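Local coordinates for protein malate dehydrogenase (Naegleria fowleri, PDB 6UM4) that probably catalyses the reversible, NAD(P)-dependent oxidation of malate to oxaloacetate, at residues A[198-209]-A[229-240]. Numbering follows the deposited sequence.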
loop_
_atom_site.group_PDB
_atom_site.type_symbol
_atom_site.label_atom_id
_atom_site.label_comp_id
_atom_site.label_asym_id
_atom_site.label_seq_id
_atom_site.Cartn_x
_atom_site.Cartn_y
_atom_site.Cartn_z
ATOM N N ASN A 198 23.594 8.747 13.097
ATOM C CA ASN A 198 23.047 8.441 11.780
ATOM C C ASN A 198 24.077 8.692 10.684
ATOM O O ASN A 198 24.155 7.931 9.713
ATOM C CB ASN A 198 21.776 9.247 11.543
ATOM C CG ASN A 198 20.576 8.619 12.198
ATOM O OD1 ASN A 198 20.013 7.647 11.691
ATOM N ND2 ASN A 198 20.195 9.140 13.359
ATOM N N ALA A 199 24.899 9.734 10.829
ATOM C CA ALA A 199 25.964 9.938 9.854
ATOM C C ALA A 199 26.868 8.709 9.779
ATOM O O ALA A 199 27.287 8.307 8.688
ATOM C CB ALA A 199 26.761 11.203 10.179
ATOM N N ALA A 200 27.167 8.090 10.931
ATOM C CA ALA A 200 27.982 6.878 10.936
ATOM C C ALA A 200 27.292 5.748 10.179
ATOM O O ALA A 200 27.952 4.952 9.500
ATOM C CB ALA A 200 28.295 6.459 12.373
ATOM N N ILE A 201 25.969 5.649 10.300
ATOM C CA ILE A 201 25.220 4.649 9.539
ATOM C C ILE A 201 25.328 4.925 8.042
ATOM O O ILE A 201 25.530 4.009 7.235
ATOM C CB ILE A 201 23.743 4.602 9.990
ATOM C CG1 ILE A 201 23.596 4.019 11.396
ATOM C CG2 ILE A 201 22.878 3.850 9.000
ATOM C CD1 ILE A 201 22.209 4.195 11.952
ATOM N N PHE A 202 25.148 6.184 7.640
ATOM C CA PHE A 202 25.125 6.484 6.214
ATOM C C PHE A 202 26.520 6.629 5.621
ATOM O O PHE A 202 26.680 6.486 4.408
ATOM C CB PHE A 202 24.247 7.716 5.957
ATOM C CG PHE A 202 22.790 7.393 6.078
ATOM C CD1 PHE A 202 22.094 6.875 4.993
ATOM C CD2 PHE A 202 22.153 7.491 7.292
ATOM C CE1 PHE A 202 20.778 6.527 5.101
ATOM C CE2 PHE A 202 20.835 7.133 7.417
ATOM C CZ PHE A 202 20.140 6.645 6.319
ATOM N N LYS A 203 27.533 6.868 6.441
ATOM C CA LYS A 203 28.895 6.728 5.943
ATOM C C LYS A 203 29.146 5.288 5.529
ATOM O O LYS A 203 29.648 5.017 4.431
ATOM C CB LYS A 203 29.892 7.167 7.010
ATOM C CG LYS A 203 31.323 6.747 6.729
ATOM C CD LYS A 203 32.235 7.105 7.883
ATOM C CE LYS A 203 33.702 6.896 7.512
ATOM N NZ LYS A 203 34.516 6.769 8.748
ATOM N N ALA A 204 28.743 4.349 6.386
ATOM C CA ALA A 204 28.919 2.932 6.096
ATOM C C ALA A 204 28.117 2.514 4.873
ATOM O O ALA A 204 28.578 1.694 4.070
ATOM C CB ALA A 204 28.514 2.103 7.312
ATOM N N GLN A 205 26.912 3.060 4.710
ATOM C CA GLN A 205 26.094 2.632 3.578
ATOM C C GLN A 205 26.553 3.271 2.275
ATOM O O GLN A 205 26.529 2.624 1.225
ATOM C CB GLN A 205 24.611 2.910 3.856
ATOM C CG GLN A 205 24.099 2.057 5.004
ATOM C CD GLN A 205 22.600 2.138 5.204
ATOM O OE1 GLN A 205 21.910 2.901 4.525
ATOM N NE2 GLN A 205 22.088 1.348 6.141
ATOM N N GLY A 206 27.000 4.529 2.313
ATOM C CA GLY A 206 27.625 5.095 1.129
ATOM C C GLY A 206 28.844 4.298 0.694
ATOM O O GLY A 206 29.081 4.100 -0.503
ATOM N N GLU A 207 29.638 3.839 1.664
ATOM C CA GLU A 207 30.799 3.013 1.356
ATOM C C GLU A 207 30.369 1.713 0.689
ATOM O O GLU A 207 30.962 1.285 -0.309
ATOM C CB GLU A 207 31.592 2.736 2.640
ATOM C CG GLU A 207 32.450 3.910 3.110
ATOM C CD GLU A 207 33.010 3.728 4.514
ATOM O OE1 GLU A 207 32.555 2.815 5.237
ATOM O OE2 GLU A 207 33.889 4.524 4.906
ATOM N N ALA A 208 29.332 1.073 1.229
ATOM C CA ALA A 208 28.850 -0.178 0.642
ATOM C C ALA A 208 28.235 0.070 -0.729
ATOM O O ALA A 208 28.461 -0.707 -1.665
ATOM C CB ALA A 208 27.831 -0.840 1.576
ATOM N N LEU A 209 27.452 1.150 -0.855
ATOM C CA LEU A 209 26.852 1.511 -2.137
ATOM C C LEU A 209 27.926 1.718 -3.189
ATOM O O LEU A 209 27.837 1.186 -4.302
ATOM C CB LEU A 209 25.995 2.781 -1.989
ATOM C CG LEU A 209 24.510 2.695 -1.588
ATOM C CD1 LEU A 209 23.978 4.042 -1.056
ATOM C CD2 LEU A 209 23.628 2.217 -2.742
ATOM N N ASN A 229 21.875 13.114 6.081
ATOM C CA ASN A 229 22.207 11.717 5.811
ATOM C C ASN A 229 22.612 11.529 4.354
ATOM O O ASN A 229 23.599 10.847 4.057
ATOM C CB ASN A 229 21.022 10.814 6.156
ATOM C CG ASN A 229 20.861 10.602 7.651
ATOM O OD1 ASN A 229 21.790 10.813 8.432
ATOM N ND2 ASN A 229 19.663 10.196 8.059
ATOM N N ALA A 230 21.865 12.149 3.429
ATOM C CA ALA A 230 22.188 12.031 2.008
ATOM C C ALA A 230 23.567 12.608 1.712
ATOM O O ALA A 230 24.357 12.026 0.948
ATOM C CB ALA A 230 21.123 12.758 1.182
ATOM N N MET A 231 23.870 13.757 2.319
ATOM C CA MET A 231 25.168 14.379 2.129
ATOM C C MET A 231 26.296 13.473 2.608
ATOM O O MET A 231 27.351 13.397 1.973
ATOM C CB MET A 231 25.206 15.702 2.871
ATOM C CG MET A 231 26.513 16.452 2.632
ATOM S SD MET A 231 26.906 17.353 4.122
ATOM C CE MET A 231 27.242 15.985 5.215
ATOM N N ILE A 232 26.126 12.847 3.776
ATOM C CA ILE A 232 27.137 11.919 4.275
ATOM C C ILE A 232 27.266 10.709 3.353
ATOM O O ILE A 232 28.371 10.202 3.113
ATOM C CB ILE A 232 26.815 11.486 5.715
ATOM C CG1 ILE A 232 27.017 12.652 6.674
ATOM C CG2 ILE A 232 27.725 10.326 6.126
ATOM C CD1 ILE A 232 28.464 13.096 6.768
ATOM N N THR A 233 26.138 10.188 2.874
ATOM C CA THR A 233 26.185 9.051 1.958
ATOM C C THR A 233 27.034 9.388 0.740
ATOM O O THR A 233 27.939 8.633 0.363
ATOM C CB THR A 233 24.776 8.666 1.513
ATOM O OG1 THR A 233 23.958 8.408 2.656
ATOM C CG2 THR A 233 24.825 7.421 0.631
ATOM N N SER A 234 26.739 10.532 0.118
ATOM C CA SER A 234 27.426 10.953 -1.092
ATOM C C SER A 234 28.897 11.228 -0.831
ATOM O O SER A 234 29.748 10.886 -1.656
ATOM C CB SER A 234 26.733 12.195 -1.659
ATOM O OG SER A 234 27.348 12.650 -2.853
ATOM N N ALA A 235 29.213 11.857 0.307
ATOM C CA ALA A 235 30.606 12.176 0.616
ATOM C C ALA A 235 31.453 10.924 0.724
ATOM O O ALA A 235 32.669 10.978 0.522
ATOM C CB ALA A 235 30.706 12.956 1.921
ATOM N N ASN A 236 30.832 9.803 1.065
ATOM C CA ASN A 236 31.516 8.528 1.229
ATOM C C ASN A 236 31.270 7.599 0.055
ATOM O O ASN A 236 31.486 6.383 0.165
ATOM C CB ASN A 236 31.079 7.875 2.538
ATOM C CG ASN A 236 31.581 8.635 3.749
ATOM O OD1 ASN A 236 32.730 8.463 4.165
ATOM N ND2 ASN A 236 30.746 9.522 4.287
ATOM N N ALA A 237 30.825 8.151 -1.072
ATOM C CA ALA A 237 30.593 7.376 -2.285
ATOM C C ALA A 237 31.152 8.149 -3.462
ATOM O O ALA A 237 30.408 8.632 -4.319
ATOM C CB ALA A 237 29.101 7.087 -2.468
ATOM N N PRO A 238 32.485 8.252 -3.554
ATOM C CA PRO A 238 33.097 9.175 -4.531
ATOM C C PRO A 238 32.842 8.814 -5.986
ATOM O O PRO A 238 32.990 9.680 -6.855
ATOM C CB PRO A 238 34.592 9.107 -4.188
ATOM C CG PRO A 238 34.779 7.801 -3.494
ATOM C CD PRO A 238 33.496 7.583 -2.716
ATOM N N ASP A 239 32.481 7.570 -6.292
ATOM C CA ASP A 239 32.222 7.184 -7.673
ATOM C C ASP A 239 30.744 7.269 -8.046
ATOM O O ASP A 239 30.379 6.970 -9.190
ATOM C CB ASP A 239 32.765 5.782 -7.933
ATOM C CG ASP A 239 34.258 5.717 -7.747
ATOM O OD1 ASP A 239 34.984 6.377 -8.526
ATOM O OD2 ASP A 239 34.707 5.053 -6.793
ATOM N N ILE A 240 29.884 7.675 -7.127
ATOM C CA ILE A 240 28.479 7.913 -7.435
ATOM C C ILE A 240 28.291 9.406 -7.693
ATOM O O ILE A 240 28.619 10.222 -6.814
ATOM C CB ILE A 240 27.570 7.421 -6.309
ATOM C CG1 ILE A 240 27.628 5.880 -6.230
ATOM C CG2 ILE A 240 26.162 7.974 -6.518
ATOM C CD1 ILE A 240 26.714 5.261 -5.166
HETATM O O HOH W 1 34.635 6.501 3.351
#
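F202 offers one face of its ring to N229, whose side chain lies nearly flat upon it: ring and amide planes differ by only 20°, CB of N229 stands 3.8 Å from the ring centroid in a CH-pi contact, and ND2 comes within 3.3 Å of CE2 of F202. With chi1 at -74°, CG of F202 sits beside its own backbone N, which brings the ring against the N229 side chain. ND2 of N229 is bonded to A223 O, which limits how the stacked amide can turn. Obliquely to the ring, OG1 of T233 approaches CD1 of F202 at 3.4 Å while donating to N229 O, above that carbonyl's plane.

The second amide, of N236, has its flank crossed by the aliphatic stem of K203, CG of K203 lying 3.4 Å from OD1 of N236. Its ND2 turns back to I232 O at 2.7 Å in a nearly straight bond, reaching that oxygen from the face opposite to N236 N, and also bonds L417 O; OD1 shares a water with OE2 of E207.

One turn further along helix 191-212 the backbones close up, CA of G206 lying 4.3 Å from CA of T233 and resting 3.6 Å from T233 O, an illustration of how glycine permits close helix packing. I232 inserts CG2 against A199 O, and L209 meets T233 and I240.

Helices 198-209 and 229-235 cross at -40°, their axes 7.4 Å apart at closest approach, within the Rossmann-type NAD-binding domain. Helix 191-212 leads through strand 218-221 to helix 226-235; helix 167-171 touches Q205 and L209, helix 394-414 covers A199 and I232, and strand 245-247, at the margin of the parallel sheet, receives T233 and I240.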